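Local coordinates for lactococcal prophage ps3 protein 05 (Staphylococcus epidermidis ATCC 12228, PDB 3G8W) that probably transfers an acetyl group from acetyl-CoA to an acceptor substrate, as a member of the GNAT acetyltransferase family, at residues 106-109 with 110-114; 124-127 with 128-131. All blocks are in the same frame, centred on the assembly; numbering follows the deposited sequence.

Contact 1: residues 106-109 with 110-114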
ATOM      1  N   ILE B 106      11.817 -16.683   1.624  1.00 44.78           N
ATOM      2  CA  ILE B 106      10.791 -15.699   1.922  1.00 44.65           C
ATOM      3  C   ILE B 106       9.426 -16.248   1.555  1.00 44.42           C
ATOM      4  O   ILE B 106       8.458 -15.982   2.246  1.00 44.45           O
ATOM      5  CB  ILE B 106      11.063 -14.333   1.264  1.00 44.85           C
ATOM      6  CG1 ILE B 106      12.353 -13.710   1.832  1.00 44.63           C
ATOM      7  CG2 ILE B 106       9.876 -13.411   1.465  1.00 44.75           C
ATOM      8  CD1 ILE B 106      12.649 -12.302   1.301  1.00 44.78           C
ATOM      9  N   ILE B 107       9.356 -17.048   0.501  1.00 44.63           N
ATOM     10  CA  ILE B 107       8.090 -17.678   0.157  1.00 45.29           C
ATOM     11  C   ILE B 107       7.666 -18.660   1.244  1.00 45.93           C
ATOM     12  O   ILE B 107       6.506 -18.650   1.679  1.00 46.80           O
ATOM     13  CB  ILE B 107       8.113 -18.343  -1.227  1.00 44.98           C
ATOM     14  CG1 ILE B 107       8.221 -17.265  -2.312  1.00 44.60           C
ATOM     15  CG2 ILE B 107       6.844 -19.131  -1.443  1.00 44.70           C
ATOM     16  CD1 ILE B 107       8.320 -17.808  -3.718  1.00 44.73           C
ATOM     17  N   GLN B 108       8.607 -19.472   1.719  1.00 46.02           N
ATOM     18  CA  GLN B 108       8.279 -20.455   2.737  1.00 45.75           C
ATOM     19  C   GLN B 108       7.769 -19.789   4.006  1.00 45.18           C
ATOM     20  O   GLN B 108       6.837 -20.286   4.634  1.00 44.76           O
ATOM     21  CB  GLN B 108       9.461 -21.375   3.043  1.00 46.54           C
ATOM     22  CG  GLN B 108       9.051 -22.727   3.671  1.00 47.06           C
ATOM     23  CD  GLN B 108       8.046 -23.505   2.802  1.00 47.62           C
ATOM     24  OE1 GLN B 108       7.964 -23.306   1.582  1.00 47.64           O
ATOM     25  NE2 GLN B 108       7.280 -24.389   3.432  1.00 47.43           N
ATOM     26  N   TYR B 109       8.382 -18.667   4.367  1.00 44.55           N
ATOM     27  CA  TYR B 109       7.959 -17.895   5.516  1.00 44.72           C
ATOM     28  C   TYR B 109       6.526 -17.360   5.327  1.00 46.34           C
ATOM     29  O   TYR B 109       5.696 -17.428   6.256  1.00 45.62           O
ATOM     30  CB  TYR B 109       8.921 -16.742   5.747  1.00 43.93           C
ATOM     31  CG  TYR B 109       8.461 -15.815   6.846  1.00 45.03           C
ATOM     32  CD1 TYR B 109       7.728 -14.652   6.554  1.00 44.87           C
ATOM     33  CD2 TYR B 109       8.738 -16.111   8.197  1.00 44.99           C
ATOM     34  CE1 TYR B 109       7.304 -13.801   7.574  1.00 45.30           C
ATOM     35  CE2 TYR B 109       8.318 -15.272   9.221  1.00 44.90           C
ATOM     36  CZ  TYR B 109       7.610 -14.123   8.905  1.00 45.88           C
ATOM     37  OH  TYR B 109       7.204 -13.302   9.924  1.00 46.72           O
ATOM     38  N   ALA B 110       6.255 -16.826   4.126  1.00 47.27           N
ATOM     39  CA  ALA B 110       4.936 -16.290   3.774  1.00 48.49           C
ATOM     40  C   ALA B 110       3.862 -17.337   4.035  1.00 49.56           C
ATOM     41  O   ALA B 110       2.936 -17.082   4.818  1.00 49.32           O
ATOM     42  CB  ALA B 110       4.887 -15.824   2.323  1.00 46.79           C
ATOM     43  N   LYS B 111       4.007 -18.503   3.389  1.00 50.10           N
ATOM     44  CA  LYS B 111       3.108 -19.639   3.588  1.00 50.39           C
ATOM     45  C   LYS B 111       2.860 -19.859   5.073  1.00 50.56           C
ATOM     46  O   LYS B 111       1.722 -20.033   5.491  1.00 51.53           O
ATOM     47  CB  LYS B 111       3.693 -20.928   2.999  1.00 51.10           C
ATOM     48  CG  LYS B 111       3.838 -20.994   1.480  1.00 52.27           C
ATOM     49  CD  LYS B 111       3.684 -22.438   0.971  1.00 52.40           C
ATOM     50  CE  LYS B 111       2.254 -22.963   1.273  1.00 53.17           C
ATOM     51  NZ  LYS B 111       1.983 -24.392   0.900  1.00 53.21           N
ATOM     52  N   GLU B 112       3.932 -19.837   5.866  1.00 50.31           N
ATOM     53  CA  GLU B 112       3.868 -20.175   7.287  1.00 50.02           C
ATOM     54  C   GLU B 112       3.205 -19.073   8.115  1.00 49.07           C
ATOM     55  O   GLU B 112       2.849 -19.275   9.264  1.00 49.49           O
ATOM     56  CB  GLU B 112       5.268 -20.545   7.833  1.00 50.78           C
ATOM     57  CG  GLU B 112       5.903 -21.805   7.189  1.00 51.59           C
ATOM     58  CD  GLU B 112       7.410 -21.971   7.464  1.00 51.80           C
ATOM     59  OE1 GLU B 112       7.797 -22.211   8.617  1.00 51.87           O
ATOM     60  OE2 GLU B 112       8.217 -21.892   6.514  1.00 52.78           O
ATOM     61  N   GLN B 113       3.021 -17.908   7.522  1.00 48.42           N
ATOM     62  CA  GLN B 113       2.252 -16.855   8.160  1.00 47.65           C
ATOM     63  C   GLN B 113       0.864 -16.781   7.575  1.00 47.03           C
ATOM     64  O   GLN B 113       0.136 -15.827   7.841  1.00 47.56           O
ATOM     65  CB  GLN B 113       2.925 -15.504   7.949  1.00 48.46           C
ATOM     66  CG  GLN B 113       4.353 -15.436   8.427  1.00 49.24           C
ATOM     67  CD  GLN B 113       4.467 -15.687   9.908  1.00 49.63           C
ATOM     68  OE1 GLN B 113       3.740 -15.091  10.713  1.00 49.83           O
ATOM     69  NE2 GLN B 113       5.383 -16.569  10.281  1.00 49.31           N
ATOM     70  N   ASN B 114       0.504 -17.771   6.763  1.00 46.26           N
ATOM     71  CA  ASN B 114      -0.769 -17.773   6.032  1.00 46.01           C
ATOM     72  C   ASN B 114      -0.975 -16.608   5.039  1.00 45.88           C
ATOM     73  O   ASN B 114      -2.101 -16.306   4.645  1.00 46.32           O
ATOM     74  CB  ASN B 114      -1.943 -17.851   7.004  1.00 46.06           C
ATOM     75  CG  ASN B 114      -1.822 -19.005   7.960  1.00 46.03           C
ATOM     76  OD1 ASN B 114      -1.525 -20.133   7.559  1.00 45.80           O
ATOM     77  ND2 ASN B 114      -2.035 -18.727   9.244  1.00 46.26           N
TER
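Tyr109 swings its ring toward the helix's C-terminal end because CG lies opposite the backbone N (chi1 174°), while Gln113, one turn on, sets CG beside its own N and then bends at chi2 (-61°), folding back over that ring. The two side chains meet as a CH-pi contact: CG of Gln113 stands 3.7 Å from the centroid of the Tyr109 ring, over one face but displaced toward the rim. Beyond it the amide runs out over the rim at the CE2-CZ end, its plane 18° from that of the ring, with NE2 of Gln113 3.4 Å from CE2 of Tyr109. The backbone keeps ordinary helical bonding, as from Lys111 N to Ile107 O at 3.0 Å; the Gln113 N to Tyr109 O bond, also 3.0 Å, is weak and bent, as the helix gives out. Tyr109 also meets Phe58 edge-to-face and touches Leu72, so the i to i+4 pair borders the packing of helix 96-112 on the sheet, to which Ile106 contributes through Cys70 and Leu72. Ala110 touches Leu118 of strand 117-123 and Ile115 of the loop before it. Asn114, with positive phi, is the C-prime residue of a Schellman motif, which pairs Ile115 N with Ala110 O and Asn114 N with Lys111 O; it ends the helix of a beta-alpha-beta unit running from strand 83-91 to strand 117-123 in the GNAT fold.

Contact 2: residues 124-127 with 128-131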
ATOM      1  N   SER B 124       9.506  -0.689 -14.993  1.00 49.72           N
ATOM      2  CA  SER B 124       9.289  -1.219 -16.337  1.00 50.27           C
ATOM      3  C   SER B 124      10.537  -1.549 -17.163  1.00 49.94           C
ATOM      4  O   SER B 124      10.472  -2.370 -18.069  1.00 50.47           O
ATOM      5  CB  SER B 124       8.338  -0.320 -17.116  1.00 50.99           C
ATOM      6  OG  SER B 124       7.003  -0.586 -16.681  1.00 52.17           O
ATOM      7  N   ASN B 125      11.675  -0.952 -16.839  1.00 48.92           N
ATOM      8  CA  ASN B 125      12.855  -1.226 -17.623  1.00 48.28           C
ATOM      9  C   ASN B 125      13.980  -1.925 -16.848  1.00 47.26           C
ATOM     10  O   ASN B 125      15.169  -1.862 -17.214  1.00 47.60           O
ATOM     11  CB  ASN B 125      13.322   0.046 -18.347  1.00 50.16           C
ATOM     12  CG  ASN B 125      13.767   1.149 -17.391  1.00 51.56           C
ATOM     13  OD1 ASN B 125      13.992   0.918 -16.191  1.00 52.02           O
ATOM     14  ND2 ASN B 125      13.894   2.370 -17.928  1.00 51.92           N
ATOM     15  N   ASN B 126      13.591  -2.595 -15.769  1.00 45.00           N
ATOM     16  CA  ASN B 126      14.478  -3.532 -15.125  1.00 43.24           C
ATOM     17  C   ASN B 126      14.195  -4.941 -15.612  1.00 42.89           C
ATOM     18  O   ASN B 126      13.709  -5.782 -14.854  1.00 42.70           O
ATOM     19  CB  ASN B 126      14.360  -3.461 -13.613  1.00 42.27           C
ATOM     20  CG  ASN B 126      15.456  -4.244 -12.907  1.00 42.58           C
ATOM     21  OD1 ASN B 126      16.220  -5.022 -13.527  1.00 42.08           O
ATOM     22  ND2 ASN B 126      15.542  -4.050 -11.595  1.00 41.77           N
ATOM     23  N   ILE B 127      14.511  -5.199 -16.878  1.00 42.55           N
ATOM     24  CA  ILE B 127      14.286  -6.524 -17.469  1.00 42.61           C
ATOM     25  C   ILE B 127      14.996  -7.690 -16.738  1.00 41.91           C
ATOM     26  O   ILE B 127      14.366  -8.718 -16.487  1.00 42.38           O
ATOM     27  CB  ILE B 127      14.503  -6.547 -19.007  1.00 42.81           C
ATOM     28  CG1 ILE B 127      15.943  -6.176 -19.385  1.00 44.06           C
ATOM     29  CG2 ILE B 127      13.493  -5.628 -19.699  1.00 42.68           C
ATOM     30  CD1 ILE B 127      16.663  -5.127 -18.453  1.00 45.88           C
ATOM     31  N   SER B 128      16.248  -7.538 -16.323  1.00 40.23           N
ATOM     32  CA  SER B 128      16.810  -8.615 -15.497  1.00 41.33           C
ATOM     33  C   SER B 128      15.878  -9.068 -14.342  1.00 40.76           C
ATOM     34  O   SER B 128      15.693 -10.274 -14.141  1.00 40.09           O
ATOM     35  CB  SER B 128      18.243  -8.322 -15.005  1.00 42.43           C
ATOM     36  OG  SER B 128      18.302  -7.133 -14.243  1.00 45.38           O
ATOM     37  N   ALA B 129      15.292  -8.108 -13.621  1.00 39.90           N
ATOM     38  CA  ALA B 129      14.382  -8.389 -12.504  1.00 40.80           C
ATOM     39  C   ALA B 129      13.045  -9.044 -12.904  1.00 41.68           C
ATOM     40  O   ALA B 129      12.546  -9.940 -12.195  1.00 40.50           O
ATOM     41  CB  ALA B 129      14.105  -7.107 -11.695  1.00 40.54           C
ATOM     42  N   LYS B 130      12.467  -8.584 -14.021  1.00 42.26           N
ATOM     43  CA  LYS B 130      11.237  -9.174 -14.538  1.00 42.71           C
ATOM     44  C   LYS B 130      11.455 -10.639 -14.851  1.00 41.72           C
ATOM     45  O   LYS B 130      10.648 -11.491 -14.473  1.00 41.67           O
ATOM     46  CB  LYS B 130      10.728  -8.431 -15.780  1.00 45.81           C
ATOM     47  CG  LYS B 130       9.640  -7.362 -15.445  1.00 49.04           C
ATOM     48  CD  LYS B 130       8.547  -7.311 -16.537  1.00 51.18           C
ATOM     49  CE  LYS B 130       8.786  -6.142 -17.498  1.00 52.43           C
ATOM     50  NZ  LYS B 130       8.408  -4.840 -16.826  1.00 53.17           N
ATOM     51  N   VAL B 131      12.567 -10.909 -15.539  1.00 39.70           N
ATOM     52  CA  VAL B 131      13.017 -12.253 -15.852  1.00 37.68           C
ATOM     53  C   VAL B 131      13.289 -13.087 -14.578  1.00 38.48           C
ATOM     54  O   VAL B 131      12.819 -14.225 -14.443  1.00 39.70           O
ATOM     55  CB  VAL B 131      14.281 -12.221 -16.738  1.00 35.11           C
ATOM     56  CG1 VAL B 131      14.763 -13.626 -17.000  1.00 32.98           C
ATOM     57  CG2 VAL B 131      13.995 -11.504 -18.031  1.00 32.96           C
TER
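Between Asn126 and Ala129 the chain passes from the loop after strand 117-123 into helix 127-136, and the first regular backbone bond, Lys130 N to Asn126 O at 3.2 Å, lies in the plane of the accepting carbonyl. Asn126 is the N-cap. Its CG is turned away from its own N and beside its carbonyl carbon (chi1 -169°), which carries the amide forward over the opening turn. There OD1 of Asn126 takes two donors from different directions: OG of Ser128 comes in nearly in line with the C=O bond at 3.1 Å, whereas Ala129 N, 3.2 Å from the same OD1, sits above the amide plane, 64° out of it. The rest of the amide leans on the methyl of Ala129, with ND2 of Asn126 3.4 Å from CB of Ala129. A second link reaches back into the loop: the Lys130 chain, bent at chi2, chi3 and chi4, curls round until NZ makes a long, weak bond of 3.5 Å to Ser124 O. The stronger partner of NZ is OD1 of Asn158, which also accepts a weak bond from Ser124 OG. Two bonds to a single cap oxygen should restrain rotation of the Asn126 amide and give an N-H of the first turn a side-chain acceptor, while the lysine ammonium is met mainly by the neutral oxygen of Asn158, the loop carbonyl adding only a weak bond.

How the contacts relate
Contact 1 closes helix 96-112 and contact 2 opens helix 127-136, with strand 117-123 between them in the chain; their centres are about 24 Å apart and they do not touch. Contact 1 is partly buried, one side of it resting on the sheet, and its side chains meet through van der Waals and CH-pi contact between a tyrosine ring and a folded glutamine. Contact 2 has no buried residue and works through polar groups, a capping amide, a hydroxyl and an ammonium. Here the C-terminal end of one helix is finished by backbone bonds, the N-terminal end of the other by a side-chain acceptor.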